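Local coordinates for putative oxidoreductase YfjR (Streptomyces aurantiacus, PDB 4OQZ), which reduces imines as an S-selective imine reductase, probably drawing hydride from NADPH bound to its Rossmann-fold domain, at residues Ala16-Tyr21 / Val28-Arg33; Arg24-Thr29 / Leu148-Gly153. All blocks are in the same frame, centred on the assembly; numbering follows the deposited sequence.

Contact 1 of 2, residues Ala16-Tyr21 / Val28-Arg33; sequences AMAAAY and VTLWNR
Ala18 and Tyr21 of helix 12-23 pack on Val28 and Leu30 of strand 27-31. These are the helix and second strand of the beta-alpha-beta unit formed by strand 4-8, helix 12-23 and strand 27-31, the opening unit of a Rossmann fold. The helical segment runs back at 166° to the strand segment. Their axes come within 9.4 Å, a usual spacing for a helix lying on a sheet.

The contacts between the side chains are apolar, and all four residues are buried. Val28 and Leu30 are two apart on the strand and both reach the helix. Ala18 CB meets the CD2 branch of Leu30 at 3.7 Å. Leu30 starts out alongside the helix, and its branched end then turns nearer. Val28 sends its two methyls to different helix residues. CG1 lies anti to the backbone N (chi1 -178°) and comes within 4.3 Å of Ala18 CB. CG2, anti to the carbonyl carbon, is left for Tyr21. Leu41 of helix 39-44 touches both Ala18 and Leu30.

Two polar side chains, Tyr21 and Asn32, find partners outside the two segments. Tyr21 CG stands beside its own backbone N (chi1 -78°), and the ring leads away from the strand towards helix 138-151. There Tyr21 OH is hydrogen-bonded to Ala147 O. Past the strand, Asn32 OD1 accepts from Leu10 N, which ties the strand's end to the turn before the helix. Gly9, Gly11 and Gly14 around that turn fit the GxGxxG pattern of Rossmann folds, consistent with dinucleotide binding; the Ala18 side chain lies near them without touching. With its ring led away, the tyrosine meets the strand through the base of its side chain, Tyr21 CB lying 3.6 Å from Val28 CG2.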
ATOM      1  N   ALA A  16      17.087 -22.734   1.518  1.00 49.16           N
ATOM      2  CA  ALA A  16      15.929 -23.094   0.691  1.00 47.75           C
ATOM      3  C   ALA A  16      16.340 -23.300  -0.782  1.00 50.83           C
ATOM      4  O   ALA A  16      15.810 -24.217  -1.426  1.00 51.19           O
ATOM      5  CB  ALA A  16      14.835 -22.069   0.822  1.00 45.26           C
ATOM      6  N   MET A  17      17.320 -22.504  -1.275  1.00 46.28           N
ATOM      7  CA  MET A  17      17.851 -22.578  -2.653  1.00 47.24           C
ATOM      8  C   MET A  17      18.560 -23.929  -2.875  1.00 53.00           C
ATOM      9  O   MET A  17      18.199 -24.666  -3.797  1.00 55.36           O
ATOM     10  CB  MET A  17      18.806 -21.388  -2.963  1.00 49.66           C
ATOM     11  CG  MET A  17      18.082 -20.060  -3.022  1.00 51.42           C
ATOM     12  SD  MET A  17      19.164 -18.607  -3.088  1.00 55.72           S
ATOM     13  CE  MET A  17      17.929 -17.305  -2.700  1.00 49.89           C
ATOM     14  N   ALA A  18      19.506 -24.283  -1.998  1.00 48.24           N
ATOM     15  CA  ALA A  18      20.187 -25.587  -2.039  1.00 50.74           C
ATOM     16  C   ALA A  18      19.224 -26.803  -2.042  1.00 55.53           C
ATOM     17  O   ALA A  18      19.421 -27.723  -2.832  1.00 57.88           O
ATOM     18  CB  ALA A  18      21.182 -25.694  -0.909  1.00 53.36           C
ATOM     19  N   ALA A  19      18.177 -26.786  -1.204  1.00 51.77           N
ATOM     20  CA  ALA A  19      17.170 -27.855  -1.113  1.00 53.14           C
ATOM     21  C   ALA A  19      16.359 -27.969  -2.428  1.00 54.03           C
ATOM     22  O   ALA A  19      16.068 -29.085  -2.862  1.00 55.24           O
ATOM     23  CB  ALA A  19      16.231 -27.596   0.066  1.00 53.73           C
ATOM     24  N   ALA A  20      16.026 -26.820  -3.069  1.00 46.95           N
ATOM     25  CA  ALA A  20      15.354 -26.773  -4.372  1.00 46.56           C
ATOM     26  C   ALA A  20      16.293 -27.387  -5.435  1.00 51.48           C
ATOM     27  O   ALA A  20      15.844 -28.222  -6.229  1.00 53.46           O
ATOM     28  CB  ALA A  20      15.025 -25.340  -4.733  1.00 45.89           C
ATOM     29  N   TYR A  21      17.612 -27.051  -5.384  1.00 44.99           N
ATOM     30  CA  TYR A  21      18.580 -27.670  -6.293  1.00 47.58           C
ATOM     31  C   TYR A  21      18.709 -29.179  -6.074  1.00 56.23           C
ATOM     32  O   TYR A  21      18.685 -29.931  -7.046  1.00 58.70           O
ATOM     33  CB  TYR A  21      19.946 -26.953  -6.268  1.00 47.27           C
ATOM     34  CG  TYR A  21      19.962 -25.668  -7.060  1.00 45.08           C
ATOM     35  CD1 TYR A  21      19.899 -25.678  -8.452  1.00 47.25           C
ATOM     36  CD2 TYR A  21      20.061 -24.434  -6.423  1.00 44.14           C
ATOM     37  CE1 TYR A  21      19.899 -24.488  -9.190  1.00 44.66           C
ATOM     38  CE2 TYR A  21      20.073 -23.242  -7.148  1.00 43.91           C
ATOM     39  CZ  TYR A  21      19.976 -23.272  -8.532  1.00 48.59           C
ATOM     40  OH  TYR A  21      19.988 -22.092  -9.243  1.00 47.58           O
ATOM     41  N   VAL A  28      25.016 -30.779  -5.565  1.00 66.52           N
ATOM     42  CA  VAL A  28      25.195 -29.506  -4.834  1.00 64.63           C
ATOM     43  C   VAL A  28      26.451 -29.411  -3.937  1.00 67.65           C
ATOM     44  O   VAL A  28      26.644 -30.255  -3.061  1.00 67.98           O
ATOM     45  CB  VAL A  28      23.894 -29.056  -4.107  1.00 65.59           C
ATOM     46  CG1 VAL A  28      24.083 -27.719  -3.396  1.00 63.61           C
ATOM     47  CG2 VAL A  28      22.736 -28.943  -5.093  1.00 63.42           C
ATOM     48  N   THR A  29      27.254 -28.338  -4.140  1.00 63.81           N
ATOM     49  CA  THR A  29      28.446 -27.997  -3.344  1.00 66.32           C
ATOM     50  C   THR A  29      28.102 -26.741  -2.546  1.00 71.73           C
ATOM     51  O   THR A  29      27.494 -25.824  -3.091  1.00 69.05           O
ATOM     52  CB  THR A  29      29.701 -27.829  -4.229  1.00 68.86           C
ATOM     53  OG1 THR A  29      29.852 -28.999  -5.030  1.00 64.78           O
ATOM     54  CG2 THR A  29      30.977 -27.631  -3.409  1.00 67.75           C
ATOM     55  N   LEU A  30      28.426 -26.722  -1.245  1.00 72.02           N
ATOM     56  CA  LEU A  30      28.077 -25.595  -0.368  1.00 70.67           C
ATOM     57  C   LEU A  30      29.281 -24.958   0.329  1.00 76.65           C
ATOM     58  O   LEU A  30      30.367 -25.518   0.336  1.00 78.13           O
ATOM     59  CB  LEU A  30      27.111 -26.062   0.758  1.00 70.43           C
ATOM     60  CG  LEU A  30      25.879 -26.896   0.438  1.00 73.23           C
ATOM     61  CD1 LEU A  30      25.383 -27.569   1.691  1.00 75.38           C
ATOM     62  CD2 LEU A  30      24.771 -26.043  -0.136  1.00 71.29           C
ATOM     63  N   TRP A  31      29.022 -23.805   0.975  1.00 72.60           N
ATOM     64  CA  TRP A  31      29.868 -23.069   1.899  1.00 74.10           C
ATOM     65  C   TRP A  31      29.061 -22.095   2.779  1.00 73.80           C
ATOM     66  O   TRP A  31      28.126 -21.452   2.300  1.00 66.87           O
ATOM     67  CB  TRP A  31      31.072 -22.378   1.245  1.00 74.48           C
ATOM     68  CG  TRP A  31      32.093 -22.002   2.280  1.00 79.64           C
ATOM     69  CD1 TRP A  31      32.983 -22.838   2.891  1.00 86.50           C
ATOM     70  CD2 TRP A  31      32.167 -20.754   2.986  1.00 80.17           C
ATOM     71  NE1 TRP A  31      33.663 -22.166   3.883  1.00 89.03           N
ATOM     72  CE2 TRP A  31      33.179 -20.885   3.965  1.00 88.68           C
ATOM     73  CE3 TRP A  31      31.471 -19.533   2.886  1.00 78.99           C
ATOM     74  CZ2 TRP A  31      33.545 -19.828   4.808  1.00 90.14           C
ATOM     75  CZ3 TRP A  31      31.834 -18.488   3.724  1.00 82.38           C
ATOM     76  CH2 TRP A  31      32.870 -18.634   4.660  1.00 87.54           C
ATOM     77  N   ASN A  32      29.422 -22.017   4.074  1.00 73.20           N
ATOM     78  CA  ASN A  32      28.864 -21.084   5.053  1.00 73.38           C
ATOM     79  C   ASN A  32      29.905 -20.824   6.140  1.00 82.88           C
ATOM     80  O   ASN A  32      30.701 -21.723   6.453  1.00 85.45           O
ATOM     81  CB  ASN A  32      27.548 -21.600   5.662  1.00 73.88           C
ATOM     82  CG  ASN A  32      26.723 -20.529   6.350  1.00 85.46           C
ATOM     83  OD1 ASN A  32      26.274 -19.559   5.737  1.00 71.96           O
ATOM     84  ND2 ASN A  32      26.465 -20.699   7.638  1.00 75.73           N
ATOM     85  N   ARG A  33      29.903 -19.599   6.718  1.00 81.63           N
ATOM     86  CA  ARG A  33      30.814 -19.214   7.806  1.00 87.34           C
ATOM     87  C   ARG A  33      30.558 -20.092   9.042  1.00 96.65           C
ATOM     88  O   ARG A  33      31.495 -20.432   9.758  1.00101.57           O
ATOM     89  CB  ARG A  33      30.652 -17.731   8.163  1.00 88.00           C
ATOM     90  CG  ARG A  33      31.889 -17.157   8.856  1.00110.07           C
ATOM     91  CD  ARG A  33      31.566 -16.453  10.162  1.00129.07           C
ATOM     92  NE  ARG A  33      30.836 -15.200   9.952  1.00141.17           N
ATOM     93  CZ  ARG A  33      30.594 -14.300  10.901  1.00159.76           C
ATOM     94  NH1 ARG A  33      31.030 -14.499  12.142  1.00151.48           N
ATOM     95  NH2 ARG A  33      29.919 -13.194  10.620  1.00144.61           N
TER

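Contact 2 of 2, residues Arg24-Thr29 / Leu148-Gly153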
ATOM      1  N   ARG A  24      15.729 -31.108  -7.476  1.00 57.89           N
ATOM      2  CA  ARG A  24      15.768 -31.185  -8.933  1.00 58.01           C
ATOM      3  C   ARG A  24      16.900 -32.054  -9.499  1.00 66.25           C
ATOM      4  O   ARG A  24      17.064 -32.122 -10.718  1.00 68.35           O
ATOM      5  CB  ARG A  24      15.738 -29.786  -9.542  1.00 54.56           C
ATOM      6  CG  ARG A  24      14.324 -29.387  -9.923  1.00 68.55           C
ATOM      7  CD  ARG A  24      13.985 -27.985  -9.474  1.00 80.27           C
ATOM      8  NE  ARG A  24      12.537 -27.798  -9.370  1.00 89.19           N
ATOM      9  CZ  ARG A  24      11.949 -26.777  -8.752  1.00105.06           C
ATOM     10  NH1 ARG A  24      12.678 -25.833  -8.168  1.00 88.33           N
ATOM     11  NH2 ARG A  24      10.624 -26.694  -8.709  1.00 96.10           N
ATOM     12  N   GLY A  25      17.616 -32.755  -8.619  1.00 64.08           N
ATOM     13  CA  GLY A  25      18.688 -33.668  -8.992  1.00 66.80           C
ATOM     14  C   GLY A  25      20.044 -33.031  -9.192  1.00 69.50           C
ATOM     15  O   GLY A  25      20.942 -33.663  -9.758  1.00 71.61           O
ATOM     16  N   TYR A  26      20.214 -31.783  -8.732  1.00 62.48           N
ATOM     17  CA  TYR A  26      21.507 -31.107  -8.900  1.00 61.01           C
ATOM     18  C   TYR A  26      22.537 -31.618  -7.916  1.00 67.19           C
ATOM     19  O   TYR A  26      22.253 -31.796  -6.734  1.00 65.39           O
ATOM     20  CB  TYR A  26      21.380 -29.584  -8.722  1.00 58.31           C
ATOM     21  CG  TYR A  26      20.790 -28.835  -9.892  1.00 56.84           C
ATOM     22  CD1 TYR A  26      19.414 -28.840 -10.128  1.00 58.14           C
ATOM     23  CD2 TYR A  26      21.580 -28.017 -10.686  1.00 57.16           C
ATOM     24  CE1 TYR A  26      18.855 -28.101 -11.171  1.00 57.26           C
ATOM     25  CE2 TYR A  26      21.033 -27.265 -11.726  1.00 56.60           C
ATOM     26  CZ  TYR A  26      19.673 -27.323 -11.976  1.00 63.66           C
ATOM     27  OH  TYR A  26      19.139 -26.605 -13.018  1.00 63.31           O
ATOM     28  N   GLU A  27      23.759 -31.826  -8.414  1.00 67.38           N
ATOM     29  CA  GLU A  27      24.920 -32.156  -7.620  1.00 69.06           C
ATOM     30  C   GLU A  27      25.222 -30.834  -6.894  1.00 68.42           C
ATOM     31  O   GLU A  27      25.517 -29.836  -7.550  1.00 64.17           O
ATOM     32  CB  GLU A  27      26.081 -32.552  -8.551  1.00 73.56           C
ATOM     33  CG  GLU A  27      25.810 -33.779  -9.411  1.00 91.39           C
ATOM     34  CD  GLU A  27      26.804 -33.978 -10.536  1.00116.06           C
ATOM     35  OE1 GLU A  27      27.848 -34.621 -10.291  1.00108.11           O
ATOM     36  OE2 GLU A  27      26.549 -33.486 -11.660  1.00115.20           O
ATOM     37  N   VAL A  28      25.016 -30.779  -5.565  1.00 66.52           N
ATOM     38  CA  VAL A  28      25.195 -29.506  -4.834  1.00 64.63           C
ATOM     39  C   VAL A  28      26.451 -29.411  -3.937  1.00 67.65           C
ATOM     40  O   VAL A  28      26.644 -30.255  -3.061  1.00 67.98           O
ATOM     41  CB  VAL A  28      23.894 -29.056  -4.107  1.00 65.59           C
ATOM     42  CG1 VAL A  28      24.083 -27.719  -3.396  1.00 63.61           C
ATOM     43  CG2 VAL A  28      22.736 -28.943  -5.093  1.00 63.42           C
ATOM     44  N   THR A  29      27.254 -28.338  -4.140  1.00 63.81           N
ATOM     45  CA  THR A  29      28.446 -27.997  -3.344  1.00 66.32           C
ATOM     46  C   THR A  29      28.102 -26.741  -2.546  1.00 71.73           C
ATOM     47  O   THR A  29      27.494 -25.824  -3.091  1.00 69.05           O
ATOM     48  CB  THR A  29      29.701 -27.829  -4.229  1.00 68.86           C
ATOM     49  OG1 THR A  29      29.852 -28.999  -5.030  1.00 64.78           O
ATOM     50  CG2 THR A  29      30.977 -27.631  -3.409  1.00 67.75           C
ATOM     51  N   LEU A 148      18.492 -20.743 -12.850  1.00 40.11           N
ATOM     52  CA  LEU A 148      17.920 -19.674 -12.027  1.00 38.28           C
ATOM     53  C   LEU A 148      16.422 -19.906 -11.828  1.00 41.44           C
ATOM     54  O   LEU A 148      15.881 -19.467 -10.811  1.00 40.48           O
ATOM     55  CB  LEU A 148      18.182 -18.294 -12.659  1.00 39.13           C
ATOM     56  CG  LEU A 148      19.635 -17.991 -12.993  1.00 46.12           C
ATOM     57  CD1 LEU A 148      19.731 -16.798 -13.914  1.00 47.59           C
ATOM     58  CD2 LEU A 148      20.480 -17.848 -11.724  1.00 47.99           C
ATOM     59  N   GLU A 149      15.772 -20.670 -12.745  1.00 38.49           N
ATOM     60  CA  GLU A 149      14.348 -21.018 -12.639  1.00 38.55           C
ATOM     61  C   GLU A 149      14.099 -22.001 -11.468  1.00 43.48           C
ATOM     62  O   GLU A 149      12.941 -22.199 -11.055  1.00 41.77           O
ATOM     63  CB  GLU A 149      13.804 -21.597 -13.951  1.00 41.59           C
ATOM     64  CG  GLU A 149      13.608 -20.538 -15.025  1.00 51.92           C
ATOM     65  CD  GLU A 149      13.132 -21.065 -16.364  1.00 58.78           C
ATOM     66  OE1 GLU A 149      13.210 -22.290 -16.610  1.00 49.13           O
ATOM     67  OE2 GLU A 149      12.670 -20.235 -17.175  1.00 45.21           O
ATOM     68  N   VAL A 150      15.188 -22.588 -10.933  1.00 39.50           N
ATOM     69  CA  VAL A 150      15.114 -23.497  -9.792  1.00 39.92           C
ATOM     70  C   VAL A 150      14.842 -22.637  -8.557  1.00 45.02           C
ATOM     71  O   VAL A 150      14.004 -23.036  -7.743  1.00 44.89           O
ATOM     72  CB  VAL A 150      16.346 -24.423  -9.659  1.00 44.22           C
ATOM     73  CG1 VAL A 150      16.283 -25.277  -8.389  1.00 44.47           C
ATOM     74  CG2 VAL A 150      16.491 -25.312 -10.886  1.00 45.70           C
ATOM     75  N   ILE A 151      15.490 -21.444  -8.458  1.00 41.25           N
ATOM     76  CA  ILE A 151      15.301 -20.470  -7.366  1.00 41.39           C
ATOM     77  C   ILE A 151      13.837 -19.975  -7.352  1.00 42.85           C
ATOM     78  O   ILE A 151      13.168 -20.130  -6.331  1.00 42.70           O
ATOM     79  CB  ILE A 151      16.339 -19.309  -7.411  1.00 45.66           C
ATOM     80  CG1 ILE A 151      17.759 -19.843  -7.079  1.00 47.78           C
ATOM     81  CG2 ILE A 151      15.955 -18.162  -6.457  1.00 45.11           C
ATOM     82  CD1 ILE A 151      18.920 -18.991  -7.786  1.00 47.19           C
ATOM     83  N   THR A 152      13.354 -19.393  -8.466  1.00 36.86           N
ATOM     84  CA  THR A 152      11.960 -18.953  -8.647  1.00 35.45           C
ATOM     85  C   THR A 152      11.537 -19.287 -10.081  1.00 40.86           C
ATOM     86  O   THR A 152      12.310 -19.044 -11.003  1.00 41.69           O
ATOM     87  CB  THR A 152      11.792 -17.449  -8.371  1.00 42.29           C
ATOM     88  OG1 THR A 152      12.649 -16.709  -9.230  1.00 44.01           O
ATOM     89  CG2 THR A 152      12.023 -17.066  -6.922  1.00 36.26           C
ATOM     90  N   GLY A 153      10.327 -19.825 -10.260  1.00 36.40           N
ATOM     91  CA  GLY A 153       9.800 -20.240 -11.566  1.00 38.65           C
ATOM     92  C   GLY A 153       9.874 -19.171 -12.651  1.00 43.92           C
ATOM     93  O   GLY A 153      10.144 -19.481 -13.816  1.00 42.10           O
TER
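The Arg24 chain is bent at chi2 (134°), which carries its CD and guanidinium along Val150. Val150 has CG1 anti to its backbone N (chi1 175°), which turns this methyl mainly to the arginine. CG1 lies 3.7 Å from Arg24 CD, and it also sits in the guanidinium plane, at the edge, near NH1. CG2 meets the tyrosine, at 3.7 Å from Tyr26 CE1 and 3.6 Å from Tyr26 OH, and also touches Arg24 CD. This methyl approaches the ring obliquely.

The arginine also nears the backbone. Arg24 NH1 is 3.1 Å from Val150 O, which lies at the guanidinium edge and close to its plane. The other terminal nitrogen, NH2, is hydrogen-bonded to Gly126 O, which holds that end of the group. Within its own segment, Arg24 CB lies in plane at the edge of the Tyr26 ring.

Arg24 is the first residue past helix 12-23, and Gly25 follows it. Gly25, with positive phi, is the C-prime residue of a Schellman motif, in which Tyr26 N pairs with Tyr21 O and Gly25 N with Leu22 O. The chain then enters strand 27-31. The contact thus joins the turn between helix 12-23 and strand 27-31 to the C-terminal part of helix 138-151, with Tyr26 also touching Val5 of strand 4-8.

Overall arrangement
Contacts 1 and 2 lie within the same Rossmann-type domain, which probably binds NADPH, with centres about 9 Å apart. Their segments overlap at Val28 and Thr29, of which Val28 takes part only in contact 1. Contact 1 seats helix 12-23 on strand 27-31, and contact 2 joins the intervening turn to helix 138-151. Tyr21 and Val150 connect them: Tyr21 CE1 packs 3.6 Å from Val150 CB. Ala20 C is also 3.6 Å from Val150 CG1. At the helix end, Tyr26 N probably donates to Tyr21 O over 2.9 Å, and the rings of Tyr21 and Tyr26 meet edge-to-face. The glycine-rich turn at Gly9, Gly11 and Gly14, a likely cofactor-binding element, belongs to the beta-alpha-beta unit of contact 1.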